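Local coordinates for lipolytic protein G-D-S-L family (Chitinophaga pinensis, PDB 4Q7Q), which is of unknown function but probably hydrolyses ester bonds, like the lipases and acylhydrolases of the GDSL (SGNH hydrolase) family, at residues 129-141 against 223-237. Sequence-based numbering, arbitrary orientation.
Sequences PMQRNDFVYIADA and YPYPPAAVNLTYDGL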
loop_
_atom_site.group_PDB
_atom_site.type_symbol
_atom_site.label_atom_id
_atom_site.label_comp_id
_atom_site.label_asym_id
_atom_site.label_seq_id
_atom_site.Cartn_x
_atom_site.Cartn_y
_atom_site.Cartn_z
ATOM N N PRO A 129 1.180 5.761 0.064
ATOM C CA PRO A 129 0.352 4.813 0.809
ATOM C C PRO A 129 -1.103 5.260 0.860
ATOM O O PRO A 129 -1.409 6.454 0.904
ATOM C CB PRO A 129 0.956 4.848 2.216
ATOM C CG PRO A 129 2.365 5.264 2.016
ATOM C CD PRO A 129 2.348 6.214 0.839
HETATM N N MSE A 130 -2.000 4.287 0.829
HETATM C CA MSE A 130 -3.406 4.554 1.054
HETATM C C MSE A 130 -3.635 4.738 2.547
HETATM O O MSE A 130 -2.907 4.188 3.369
HETATM C CB MSE A 130 -4.237 3.378 0.543
HETATM C CG MSE A 130 -5.734 3.646 0.521
HETATM SE SE MSE A 130 -6.774 2.309 -0.462
HETATM C CE MSE A 130 -6.814 0.930 0.913
ATOM N N GLN A 131 -4.656 5.505 2.909
ATOM C CA GLN A 131 -5.072 5.522 4.303
ATOM C C GLN A 131 -5.491 4.116 4.720
ATOM O O GLN A 131 -5.805 3.257 3.883
ATOM C CB GLN A 131 -6.183 6.544 4.530
ATOM C CG GLN A 131 -5.689 7.959 4.293
ATOM C CD GLN A 131 -6.707 9.020 4.631
ATOM O OE1 GLN A 131 -7.259 9.049 5.736
ATOM N NE2 GLN A 131 -6.948 9.918 3.688
ATOM N N ARG A 132 -5.450 3.866 6.015
ATOM C CA ARG A 132 -5.777 2.547 6.530
ATOM C C ARG A 132 -6.530 2.683 7.832
ATOM O O ARG A 132 -6.205 3.537 8.666
ATOM C CB ARG A 132 -4.498 1.730 6.746
ATOM C CG ARG A 132 -3.397 2.459 7.491
ATOM C CD ARG A 132 -2.098 1.674 7.511
ATOM N NE ARG A 132 -2.153 0.523 8.408
ATOM C CZ ARG A 132 -1.166 -0.354 8.555
ATOM N NH1 ARG A 132 -0.045 -0.221 7.843
ATOM N NH2 ARG A 132 -1.296 -1.361 9.407
ATOM N N ASN A 133 -7.562 1.870 8.007
ATOM C CA ASN A 133 -8.220 1.845 9.300
ATOM C C ASN A 133 -7.636 0.724 10.149
ATOM O O ASN A 133 -6.591 0.175 9.794
ATOM C CB ASN A 133 -9.741 1.767 9.174
ATOM C CG ASN A 133 -10.432 2.629 10.200
ATOM O OD1 ASN A 133 -10.055 2.620 11.368
ATOM N ND2 ASN A 133 -11.425 3.403 9.771
ATOM N N ASP A 134 -8.276 0.406 11.272
ATOM C CA ASP A 134 -7.790 -0.674 12.126
ATOM C C ASP A 134 -7.656 -1.942 11.295
ATOM O O ASP A 134 -8.602 -2.367 10.635
ATOM C CB ASP A 134 -8.771 -0.942 13.270
ATOM C CG ASP A 134 -8.752 0.131 14.339
ATOM O OD1 ASP A 134 -8.046 1.150 14.197
ATOM O OD2 ASP A 134 -9.463 -0.060 15.340
ATOM N N PHE A 135 -6.472 -2.539 11.335
ATOM C CA PHE A 135 -6.184 -3.750 10.588
ATOM C C PHE A 135 -6.249 -4.962 11.498
ATOM O O PHE A 135 -5.710 -4.931 12.601
ATOM C CB PHE A 135 -4.782 -3.639 9.989
ATOM C CG PHE A 135 -4.185 -4.955 9.565
ATOM C CD1 PHE A 135 -4.726 -5.662 8.510
ATOM C CD2 PHE A 135 -3.071 -5.473 10.213
ATOM C CE1 PHE A 135 -4.173 -6.870 8.106
ATOM C CE2 PHE A 135 -2.509 -6.672 9.811
ATOM C CZ PHE A 135 -3.064 -7.377 8.757
ATOM N N VAL A 136 -6.920 -6.019 11.046
ATOM C CA VAL A 136 -6.871 -7.310 11.723
ATOM C C VAL A 136 -6.595 -8.388 10.682
ATOM O O VAL A 136 -7.347 -8.537 9.725
ATOM C CB VAL A 136 -8.177 -7.627 12.477
ATOM C CG1 VAL A 136 -8.020 -8.914 13.261
ATOM C CG2 VAL A 136 -8.541 -6.491 13.412
ATOM N N TYR A 137 -5.494 -9.114 10.852
ATOM C CA TYR A 137 -5.078 -10.117 9.880
ATOM C C TYR A 137 -6.079 -11.274 9.808
ATOM O O TYR A 137 -6.397 -11.905 10.817
ATOM C CB TYR A 137 -3.685 -10.642 10.241
ATOM C CG TYR A 137 -3.086 -11.595 9.231
ATOM C CD1 TYR A 137 -3.354 -11.463 7.873
ATOM C CD2 TYR A 137 -2.251 -12.628 9.637
ATOM C CE1 TYR A 137 -2.809 -12.333 6.949
ATOM C CE2 TYR A 137 -1.695 -13.504 8.716
ATOM C CZ TYR A 137 -1.981 -13.354 7.370
ATOM O OH TYR A 137 -1.436 -14.219 6.445
ATOM N N ILE A 138 -6.560 -11.556 8.602
ATOM C CA ILE A 138 -7.595 -12.560 8.403
ATOM C C ILE A 138 -7.158 -13.980 8.791
ATOM O O ILE A 138 -7.995 -14.823 9.137
ATOM C CB ILE A 138 -8.139 -12.509 6.948
ATOM C CG1 ILE A 138 -9.531 -13.132 6.872
ATOM C CG2 ILE A 138 -7.179 -13.172 5.965
ATOM C CD1 ILE A 138 -10.294 -12.748 5.616
ATOM N N ALA A 139 -5.853 -14.244 8.759
ATOM C CA ALA A 139 -5.353 -15.579 9.086
ATOM C C ALA A 139 -4.884 -15.701 10.537
ATOM O O ALA A 139 -4.583 -16.804 11.002
ATOM C CB ALA A 139 -4.239 -15.995 8.120
ATOM N N ASP A 140 -4.829 -14.574 11.245
ATOM C CA ASP A 140 -4.385 -14.553 12.639
ATOM C C ASP A 140 -4.691 -13.196 13.264
ATOM O O ASP A 140 -3.923 -12.249 13.114
ATOM C CB ASP A 140 -2.880 -14.834 12.729
ATOM C CG ASP A 140 -2.386 -14.967 14.163
ATOM O OD1 ASP A 140 -3.163 -14.707 15.110
ATOM O OD2 ASP A 140 -1.208 -15.330 14.345
ATOM N N ALA A 141 -5.803 -13.116 13.989
ATOM C CA ALA A 141 -6.278 -11.849 14.539
ATOM C C ALA A 141 -5.374 -11.228 15.605
ATOM O O ALA A 141 -5.559 -10.065 15.961
ATOM C CB ALA A 141 -7.705 -12.004 15.072
ATOM N N TYR A 223 -13.581 -13.027 14.572
ATOM C CA TYR A 223 -12.926 -12.132 13.620
ATOM C C TYR A 223 -13.830 -10.939 13.355
ATOM O O TYR A 223 -14.986 -11.108 12.979
ATOM C CB TYR A 223 -12.601 -12.855 12.317
ATOM C CG TYR A 223 -11.821 -11.984 11.358
ATOM C CD1 TYR A 223 -10.493 -11.644 11.618
ATOM C CD2 TYR A 223 -12.410 -11.488 10.200
ATOM C CE1 TYR A 223 -9.777 -10.840 10.755
ATOM C CE2 TYR A 223 -11.696 -10.681 9.327
ATOM C CZ TYR A 223 -10.380 -10.365 9.611
ATOM O OH TYR A 223 -9.669 -9.560 8.751
ATOM N N PRO A 224 -13.316 -9.723 13.584
ATOM C CA PRO A 224 -14.202 -8.551 13.631
ATOM C C PRO A 224 -14.596 -7.976 12.265
ATOM O O PRO A 224 -15.388 -7.032 12.216
ATOM C CB PRO A 224 -13.377 -7.534 14.419
ATOM C CG PRO A 224 -11.953 -7.899 14.098
ATOM C CD PRO A 224 -11.945 -9.403 14.018
ATOM N N TYR A 225 -14.075 -8.536 11.179
ATOM C CA TYR A 225 -14.459 -8.077 9.844
ATOM C C TYR A 225 -15.079 -9.188 8.990
ATOM O O TYR A 225 -14.439 -9.695 8.073
ATOM C CB TYR A 225 -13.244 -7.483 9.122
ATOM C CG TYR A 225 -12.708 -6.203 9.722
ATOM C CD1 TYR A 225 -13.562 -5.177 10.113
ATOM C CD2 TYR A 225 -11.341 -6.016 9.886
ATOM C CE1 TYR A 225 -13.069 -4.000 10.650
ATOM C CE2 TYR A 225 -10.831 -4.838 10.423
ATOM C CZ TYR A 225 -11.700 -3.834 10.807
ATOM O OH TYR A 225 -11.202 -2.662 11.332
ATOM N N PRO A 226 -16.334 -9.569 9.286
ATOM C CA PRO A 226 -17.025 -10.551 8.446
ATOM C C PRO A 226 -17.234 -9.979 7.041
ATOM O O PRO A 226 -16.982 -8.790 6.844
ATOM C CB PRO A 226 -18.361 -10.750 9.176
ATOM C CG PRO A 226 -18.566 -9.499 9.943
ATOM C CD PRO A 226 -17.193 -9.067 10.369
ATOM N N PRO A 227 -17.651 -10.813 6.070
ATOM C CA PRO A 227 -17.835 -10.349 4.689
ATOM C C PRO A 227 -18.637 -9.052 4.550
ATOM O O PRO A 227 -18.282 -8.213 3.720
ATOM C CB PRO A 227 -18.591 -11.508 4.040
ATOM C CG PRO A 227 -18.074 -12.705 4.756
ATOM C CD PRO A 227 -17.866 -12.268 6.187
ATOM N N ALA A 228 -19.682 -8.887 5.355
ATOM C CA ALA A 228 -20.535 -7.702 5.286
ATOM C C ALA A 228 -19.789 -6.409 5.622
ATOM O O ALA A 228 -20.283 -5.315 5.350
ATOM C CB ALA A 228 -21.740 -7.868 6.200
ATOM N N ALA A 229 -18.607 -6.531 6.217
ATOM C CA ALA A 229 -17.839 -5.358 6.636
ATOM C C ALA A 229 -16.971 -4.780 5.519
ATOM O O ALA A 229 -16.441 -3.682 5.653
ATOM C CB ALA A 229 -16.983 -5.688 7.862
ATOM N N VAL A 230 -16.832 -5.516 4.421
ATOM C CA VAL A 230 -15.948 -5.099 3.335
ATOM C C VAL A 230 -16.416 -3.785 2.708
ATOM O O VAL A 230 -17.586 -3.616 2.403
ATOM C CB VAL A 230 -15.841 -6.188 2.247
ATOM C CG1 VAL A 230 -15.008 -5.703 1.071
ATOM C CG2 VAL A 230 -15.243 -7.459 2.833
ATOM N N ASN A 231 -15.503 -2.838 2.541
ATOM C CA ASN A 231 -15.813 -1.649 1.756
ATOM C C ASN A 231 -14.649 -1.359 0.801
ATOM O O ASN A 231 -14.541 -2.007 -0.237
ATOM C CB ASN A 231 -16.158 -0.458 2.649
ATOM C CG ASN A 231 -16.829 0.669 1.883
ATOM O OD1 ASN A 231 -16.730 0.748 0.661
ATOM N ND2 ASN A 231 -17.524 1.545 2.601
ATOM N N LEU A 232 -13.781 -0.410 1.136
ATOM C CA LEU A 232 -12.581 -0.192 0.329
ATOM C C LEU A 232 -11.493 -1.214 0.632
ATOM O O LEU A 232 -10.590 -1.418 -0.183
ATOM C CB LEU A 232 -12.019 1.211 0.537
ATOM C CG LEU A 232 -12.839 2.374 -0.006
ATOM C CD1 LEU A 232 -12.139 3.669 0.362
ATOM C CD2 LEU A 232 -12.992 2.238 -1.515
ATOM N N THR A 233 -11.564 -1.805 1.825
ATOM C CA THR A 233 -10.664 -2.872 2.255
ATOM C C THR A 233 -11.485 -4.042 2.780
ATOM O O THR A 233 -12.682 -3.895 3.060
ATOM C CB THR A 233 -9.721 -2.432 3.402
ATOM O OG1 THR A 233 -10.473 -2.237 4.615
ATOM C CG2 THR A 233 -8.952 -1.168 3.026
ATOM N N TYR A 234 -10.847 -5.200 2.928
ATOM C CA TYR A 234 -11.529 -6.362 3.493
ATOM C C TYR A 234 -11.086 -6.626 4.936
ATOM O O TYR A 234 -11.666 -7.467 5.620
ATOM C CB TYR A 234 -11.352 -7.615 2.608
ATOM C CG TYR A 234 -9.915 -8.083 2.475
ATOM C CD1 TYR A 234 -9.327 -8.888 3.456
ATOM C CD2 TYR A 234 -9.139 -7.711 1.386
ATOM C CE1 TYR A 234 -8.003 -9.304 3.354
ATOM C CE2 TYR A 234 -7.821 -8.129 1.275
ATOM C CZ TYR A 234 -7.260 -8.924 2.264
ATOM O OH TYR A 234 -5.944 -9.330 2.157
ATOM N N ASP A 235 -10.075 -5.892 5.400
ATOM C CA ASP A 235 -9.512 -6.122 6.731
ATOM C C ASP A 235 -9.000 -4.840 7.391
ATOM O O ASP A 235 -8.246 -4.899 8.359
ATOM C CB ASP A 235 -8.373 -7.149 6.664
ATOM C CG ASP A 235 -7.204 -6.675 5.814
ATOM O OD1 ASP A 235 -7.220 -5.504 5.364
ATOM O OD2 ASP A 235 -6.261 -7.471 5.605
ATOM N N GLY A 236 -9.395 -3.689 6.856
ATOM C CA GLY A 236 -8.942 -2.417 7.392
ATOM C C GLY A 236 -7.806 -1.805 6.597
ATOM O O GLY A 236 -7.628 -0.584 6.593
ATOM N N LEU A 237 -7.046 -2.653 5.911
ATOM C CA LEU A 237 -5.781 -2.241 5.306
ATOM C C LEU A 237 -5.672 -2.613 3.827
ATOM O O LEU A 237 -5.345 -1.768 2.988
ATOM C CB LEU A 237 -4.623 -2.863 6.088
ATOM C CG LEU A 237 -3.194 -2.804 5.521
ATOM C CD1 LEU A 237 -2.699 -1.376 5.324
ATOM C CD2 LEU A 237 -2.241 -3.577 6.420
HETATM O O HOH W 1 -4.437 0.835 3.310
HETATM O O HOH W 2 -5.868 -9.975 6.404
#
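Leu237 overlaps both Phe135 and Arg132: its CD2 sits over one face of the Phe135 ring, 4.0 Å from the centroid in a CH-pi contact, while CD1 lies against a face of the Arg132 guanidinium, 3.7 Å from NE, whose NH1 is hydrogen-bonded to Thr80 OG1. With CG anti to the backbone N (chi1 162°), Phe135 also turns its ring edge to Asp235, whose OD2 approaches CE1 at 3.3 Å, ring and carboxylate planes being nearly perpendicular. That same OD2 is hydrogen-bonded to His238 ND1 and accepts from a water that in turn accepts from Ile138 N, and Asp235, His238 and Ser14 have the geometry of a charge relay, consistent with an SGNH catalytic triad. An Asx turn, Leu237 N to Asp235 OD1, further fixes the carboxylate.

The backbones are joined by Val136 N to Asp235 O (3.2 Å) and by Asn133 N to Gly236 O, and Gly236 CA makes a CA-H...O contact with Asp134 O (3.3 Å). Two tyrosine hydroxyls donate to carbonyls of the other segment, each tilted about 30° from the carbonyl plane: Tyr225 OH to Asp134 O and Tyr223 OH to Val136 O, both 2.7 Å. The Val136 branches divide the apolar contacts: CG1 meets Tyr223 CE1, and CG2 meets Pro224 CG.

Strand 135-136, paired antiparallel with 144-145, lies against the loop that leads into helix 241-257, with Arg132 and Leu237 reaching helix 80-85 and Pro224 and Tyr225 resting on strand 193-196.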